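Local coordinates for methyltransferase domain-containing protein (Pyrococcus horikoshii, PDB 1VE3) that binds S-adenosylmethionine and probably acts as a methyltransferase, its physiological substrate being unknown, at residues Phe54-Gly65 / Tyr79-Ile90. Numbering follows the deposited sequence.
Sequences FLLEDYGFEVVG and YAKSRESNVEFI
Gly65 joins the neighbouring strand through two backbone bonds, its N donating to Glu88 O (2.9 Å) and its O accepting from Ile90 N (2.7 Å), with a weak third from Glu88 N to Val63 O. This is parallel pairing of strand 62-67, which runs on to the S-adenosylmethionine-binding Asp67, with strand 88-91, outermost in this chain's sheet; helix 70-82 links them in a beta-alpha-beta crossover of the Rossmann-like methyltransferase fold. Lacking a side chain, Gly65 leaves room for the Phe89 ring.

Apolar packing centres on Phe54, reaching from helix 51-58 to the last turn of helix 70-82. Its CE1 touches Ala80 CB (3.6 Å), its CE2 meets Tyr79 CB, and its CZ meets the edge of the Phe89 ring, the ring planes 78° apart. Nearer the strands, Val63 CG1 abuts Val87 CG1 at 3.8 Å.

Glu57 provides the side-chain polar link. With CG anti to the backbone N (chi1 175°), its carboxylate reaches the loop after helix 70-82, where Asn86 N donates to OE2 (2.6 Å, 145°). Arg83 NE makes a salt bridge with Glu173 OE1 of the second subunit. A carboxylate bound to a backbone N-H thus ties the loop to helix 51-58, beside buried Phe54 and Val87.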
loop_
_atom_site.group_PDB
_atom_site.type_symbol
_atom_site.label_atom_id
_atom_site.label_comp_id
_atom_site.label_asym_id
_atom_site.label_seq_id
_atom_site.Cartn_x
_atom_site.Cartn_y
_atom_site.Cartn_z
ATOM N N PHE A 54 -14.674 -3.710 1.602
ATOM C CA PHE A 54 -14.249 -4.517 2.738
ATOM C C PHE A 54 -13.841 -3.616 3.896
ATOM O O PHE A 54 -14.142 -3.903 5.053
ATOM C CB PHE A 54 -13.087 -5.428 2.333
ATOM C CG PHE A 54 -13.400 -6.310 1.161
ATOM C CD1 PHE A 54 -14.576 -7.056 1.137
ATOM C CD2 PHE A 54 -12.551 -6.364 0.061
ATOM C CE1 PHE A 54 -14.906 -7.835 0.037
ATOM C CE2 PHE A 54 -12.871 -7.143 -1.051
ATOM C CZ PHE A 54 -14.055 -7.881 -1.062
ATOM N N LEU A 55 -13.161 -2.520 3.589
ATOM C CA LEU A 55 -12.745 -1.593 4.636
ATOM C C LEU A 55 -13.956 -1.060 5.408
ATOM O O LEU A 55 -13.964 -1.062 6.640
ATOM C CB LEU A 55 -11.975 -0.418 4.040
ATOM C CG LEU A 55 -11.613 0.671 5.046
ATOM C CD1 LEU A 55 -10.643 0.103 6.067
ATOM C CD2 LEU A 55 -11.002 1.864 4.321
ATOM N N LEU A 56 -14.975 -0.600 4.684
ATOM C CA LEU A 56 -16.173 -0.066 5.327
ATOM C C LEU A 56 -16.943 -1.156 6.055
ATOM O O LEU A 56 -17.464 -0.934 7.148
ATOM C CB LEU A 56 -17.092 0.613 4.304
ATOM C CG LEU A 56 -16.643 1.955 3.712
ATOM C CD1 LEU A 56 -17.792 2.560 2.903
ATOM C CD2 LEU A 56 -16.235 2.907 4.830
ATOM N N GLU A 57 -17.017 -2.333 5.443
ATOM C CA GLU A 57 -17.715 -3.459 6.046
ATOM C C GLU A 57 -17.130 -3.805 7.414
ATOM O O GLU A 57 -17.861 -4.195 8.322
ATOM C CB GLU A 57 -17.631 -4.688 5.143
ATOM C CG GLU A 57 -18.241 -5.933 5.769
ATOM C CD GLU A 57 -17.840 -7.201 5.050
ATOM O OE1 GLU A 57 -16.623 -7.461 4.945
ATOM O OE2 GLU A 57 -18.738 -7.941 4.594
ATOM N N ASP A 58 -15.816 -3.665 7.563
ATOM C CA ASP A 58 -15.167 -3.975 8.835
ATOM C C ASP A 58 -15.419 -2.890 9.873
ATOM O O ASP A 58 -15.252 -3.113 11.072
ATOM C CB ASP A 58 -13.659 -4.156 8.646
ATOM C CG ASP A 58 -13.323 -5.223 7.626
ATOM O OD1 ASP A 58 -14.120 -6.175 7.471
ATOM O OD2 ASP A 58 -12.253 -5.116 6.988
ATOM N N TYR A 59 -15.811 -1.709 9.407
ATOM C CA TYR A 59 -16.094 -0.597 10.301
ATOM C C TYR A 59 -17.562 -0.603 10.713
ATOM O O TYR A 59 -18.045 0.328 11.359
ATOM C CB TYR A 59 -15.740 0.726 9.623
ATOM C CG TYR A 59 -14.320 1.174 9.873
ATOM C CD1 TYR A 59 -13.938 1.677 11.117
ATOM C CD2 TYR A 59 -13.360 1.104 8.870
ATOM C CE1 TYR A 59 -12.637 2.103 11.353
ATOM C CE2 TYR A 59 -12.055 1.526 9.093
ATOM C CZ TYR A 59 -11.698 2.027 10.336
ATOM O OH TYR A 59 -10.409 2.468 10.556
ATOM N N GLY A 60 -18.265 -1.663 10.330
ATOM C CA GLY A 60 -19.664 -1.785 10.684
ATOM C C GLY A 60 -20.643 -1.105 9.746
ATOM O O GLY A 60 -21.591 -0.469 10.199
ATOM N N PHE A 61 -20.416 -1.230 8.442
ATOM C CA PHE A 61 -21.304 -0.640 7.446
ATOM C C PHE A 61 -21.915 -1.737 6.585
ATOM O O PHE A 61 -21.303 -2.782 6.370
ATOM C CB PHE A 61 -20.536 0.324 6.541
ATOM C CG PHE A 61 -20.253 1.655 7.164
ATOM C CD1 PHE A 61 -21.210 2.663 7.141
ATOM C CD2 PHE A 61 -19.029 1.907 7.771
ATOM C CE1 PHE A 61 -20.952 3.903 7.711
ATOM C CE2 PHE A 61 -18.759 3.141 8.345
ATOM C CZ PHE A 61 -19.724 4.145 8.316
ATOM N N GLU A 62 -23.131 -1.497 6.106
ATOM C CA GLU A 62 -23.819 -2.443 5.233
ATOM C C GLU A 62 -23.397 -1.988 3.838
ATOM O O GLU A 62 -23.835 -0.933 3.365
ATOM C CB GLU A 62 -25.333 -2.319 5.416
ATOM C CG GLU A 62 -26.142 -3.302 4.592
ATOM C CD GLU A 62 -27.633 -3.144 4.800
ATOM O OE1 GLU A 62 -28.406 -3.863 4.131
ATOM O OE2 GLU A 62 -28.033 -2.301 5.631
ATOM N N VAL A 63 -22.559 -2.785 3.178
ATOM C CA VAL A 63 -22.024 -2.398 1.875
ATOM C C VAL A 63 -22.490 -3.098 0.606
ATOM O O VAL A 63 -22.666 -4.316 0.564
ATOM C CB VAL A 63 -20.480 -2.474 1.898
ATOM C CG1 VAL A 63 -19.907 -1.903 0.613
ATOM C CG2 VAL A 63 -19.950 -1.731 3.107
ATOM N N VAL A 64 -22.665 -2.297 -0.439
ATOM C CA VAL A 64 -23.056 -2.787 -1.752
ATOM C C VAL A 64 -22.068 -2.205 -2.760
ATOM O O VAL A 64 -21.901 -0.985 -2.847
ATOM C CB VAL A 64 -24.465 -2.327 -2.139
ATOM C CG1 VAL A 64 -24.841 -2.916 -3.482
ATOM C CG2 VAL A 64 -25.463 -2.747 -1.067
ATOM N N GLY A 65 -21.407 -3.078 -3.512
ATOM C CA GLY A 65 -20.440 -2.621 -4.494
ATOM C C GLY A 65 -20.918 -2.812 -5.920
ATOM O O GLY A 65 -21.354 -3.903 -6.294
ATOM N N TYR A 79 -12.275 -12.084 -3.563
ATOM C CA TYR A 79 -11.681 -11.420 -2.404
ATOM C C TYR A 79 -12.642 -11.502 -1.232
ATOM O O TYR A 79 -12.232 -11.700 -0.090
ATOM C CB TYR A 79 -11.369 -9.949 -2.701
ATOM C CG TYR A 79 -10.060 -9.734 -3.427
ATOM C CD1 TYR A 79 -8.859 -10.206 -2.891
ATOM C CD2 TYR A 79 -10.016 -9.055 -4.644
ATOM C CE1 TYR A 79 -7.645 -10.005 -3.548
ATOM C CE2 TYR A 79 -8.807 -8.849 -5.310
ATOM C CZ TYR A 79 -7.625 -9.326 -4.757
ATOM O OH TYR A 79 -6.424 -9.116 -5.404
ATOM N N ALA A 80 -13.929 -11.341 -1.526
ATOM C CA ALA A 80 -14.962 -11.398 -0.501
ATOM C C ALA A 80 -15.026 -12.811 0.064
ATOM O O ALA A 80 -15.251 -13.006 1.260
ATOM C CB ALA A 80 -16.308 -11.008 -1.096
ATOM N N LYS A 81 -14.823 -13.795 -0.805
ATOM C CA LYS A 81 -14.854 -15.190 -0.390
ATOM C C LYS A 81 -13.688 -15.459 0.557
ATOM O O LYS A 81 -13.882 -15.934 1.678
ATOM C CB LYS A 81 -14.759 -16.103 -1.616
ATOM C CG LYS A 81 -15.175 -17.543 -1.367
ATOM C CD LYS A 81 -15.097 -18.359 -2.652
ATOM C CE LYS A 81 -15.690 -19.755 -2.483
ATOM N NZ LYS A 81 -15.008 -20.546 -1.423
ATOM N N SER A 82 -12.478 -15.135 0.108
ATOM C CA SER A 82 -11.284 -15.350 0.916
ATOM C C SER A 82 -11.314 -14.574 2.227
ATOM O O SER A 82 -10.750 -15.016 3.226
ATOM C CB SER A 82 -10.029 -14.972 0.124
ATOM O OG SER A 82 -10.037 -13.603 -0.226
ATOM N N ARG A 83 -11.967 -13.416 2.229
ATOM C CA ARG A 83 -12.053 -12.619 3.446
ATOM C C ARG A 83 -13.347 -12.893 4.196
ATOM O O ARG A 83 -13.599 -12.297 5.242
ATOM C CB ARG A 83 -11.954 -11.122 3.130
ATOM C CG ARG A 83 -10.577 -10.676 2.670
ATOM C CD ARG A 83 -10.433 -9.172 2.761
ATOM N NE ARG A 83 -9.085 -8.734 2.420
ATOM C CZ ARG A 83 -8.673 -7.472 2.489
ATOM N NH1 ARG A 83 -9.509 -6.525 2.892
ATOM N NH2 ARG A 83 -7.431 -7.157 2.145
ATOM N N GLU A 84 -14.161 -13.801 3.663
ATOM C CA GLU A 84 -15.435 -14.136 4.287
ATOM C C GLU A 84 -16.216 -12.853 4.559
ATOM O O GLU A 84 -16.534 -12.525 5.699
ATOM C CB GLU A 84 -15.192 -14.921 5.581
ATOM C CG GLU A 84 -14.801 -16.373 5.326
ATOM C CD GLU A 84 -14.312 -17.094 6.571
ATOM O OE1 GLU A 84 -14.242 -18.344 6.537
ATOM O OE2 GLU A 84 -13.988 -16.416 7.572
ATOM N N SER A 85 -16.513 -12.139 3.479
ATOM C CA SER A 85 -17.233 -10.876 3.534
ATOM C C SER A 85 -18.671 -11.030 3.056
ATOM O O SER A 85 -18.967 -11.868 2.199
ATOM C CB SER A 85 -16.514 -9.843 2.660
ATOM O OG SER A 85 -17.186 -8.598 2.667
ATOM N N ASN A 86 -19.558 -10.209 3.611
ATOM C CA ASN A 86 -20.970 -10.233 3.247
ATOM C C ASN A 86 -21.328 -9.097 2.292
ATOM O O ASN A 86 -22.505 -8.830 2.044
ATOM C CB ASN A 86 -21.842 -10.142 4.500
ATOM C CG ASN A 86 -21.725 -11.368 5.379
ATOM O OD1 ASN A 86 -22.006 -12.486 4.943
ATOM N ND2 ASN A 86 -21.309 -11.166 6.623
ATOM N N VAL A 87 -20.311 -8.425 1.764
ATOM C CA VAL A 87 -20.531 -7.333 0.823
ATOM C C VAL A 87 -21.045 -7.911 -0.490
ATOM O O VAL A 87 -20.452 -8.841 -1.038
ATOM C CB VAL A 87 -19.227 -6.555 0.538
ATOM C CG1 VAL A 87 -19.484 -5.472 -0.497
ATOM C CG2 VAL A 87 -18.691 -5.947 1.819
ATOM N N GLU A 88 -22.153 -7.366 -0.983
ATOM C CA GLU A 88 -22.732 -7.830 -2.235
ATOM C C GLU A 88 -22.244 -7.006 -3.414
ATOM O O GLU A 88 -22.427 -5.788 -3.454
ATOM C CB GLU A 88 -24.259 -7.766 -2.198
ATOM C CG GLU A 88 -24.877 -8.009 -3.572
ATOM C CD GLU A 88 -26.389 -8.088 -3.549
ATOM O OE1 GLU A 88 -27.036 -7.134 -3.062
ATOM O OE2 GLU A 88 -26.927 -9.108 -4.031
ATOM N N PHE A 89 -21.634 -7.683 -4.378
ATOM C CA PHE A 89 -21.126 -7.027 -5.568
ATOM C C PHE A 89 -22.068 -7.260 -6.733
ATOM O O PHE A 89 -22.510 -8.384 -6.978
ATOM C CB PHE A 89 -19.730 -7.549 -5.899
ATOM C CG PHE A 89 -18.704 -7.178 -4.879
ATOM C CD1 PHE A 89 -18.304 -5.856 -4.732
ATOM C CD2 PHE A 89 -18.159 -8.143 -4.039
ATOM C CE1 PHE A 89 -17.374 -5.498 -3.760
ATOM C CE2 PHE A 89 -17.228 -7.796 -3.064
ATOM C CZ PHE A 89 -16.835 -6.475 -2.922
ATOM N N ILE A 90 -22.376 -6.182 -7.444
ATOM C CA ILE A 90 -23.276 -6.256 -8.583
ATOM C C ILE A 90 -22.660 -5.568 -9.786
ATOM O O ILE A 90 -22.043 -4.514 -9.656
ATOM C CB ILE A 90 -24.621 -5.565 -8.278
ATOM C CG1 ILE A 90 -25.239 -6.157 -7.014
ATOM C CG2 ILE A 90 -25.571 -5.741 -9.450
ATOM C CD1 ILE A 90 -26.520 -5.463 -6.582
#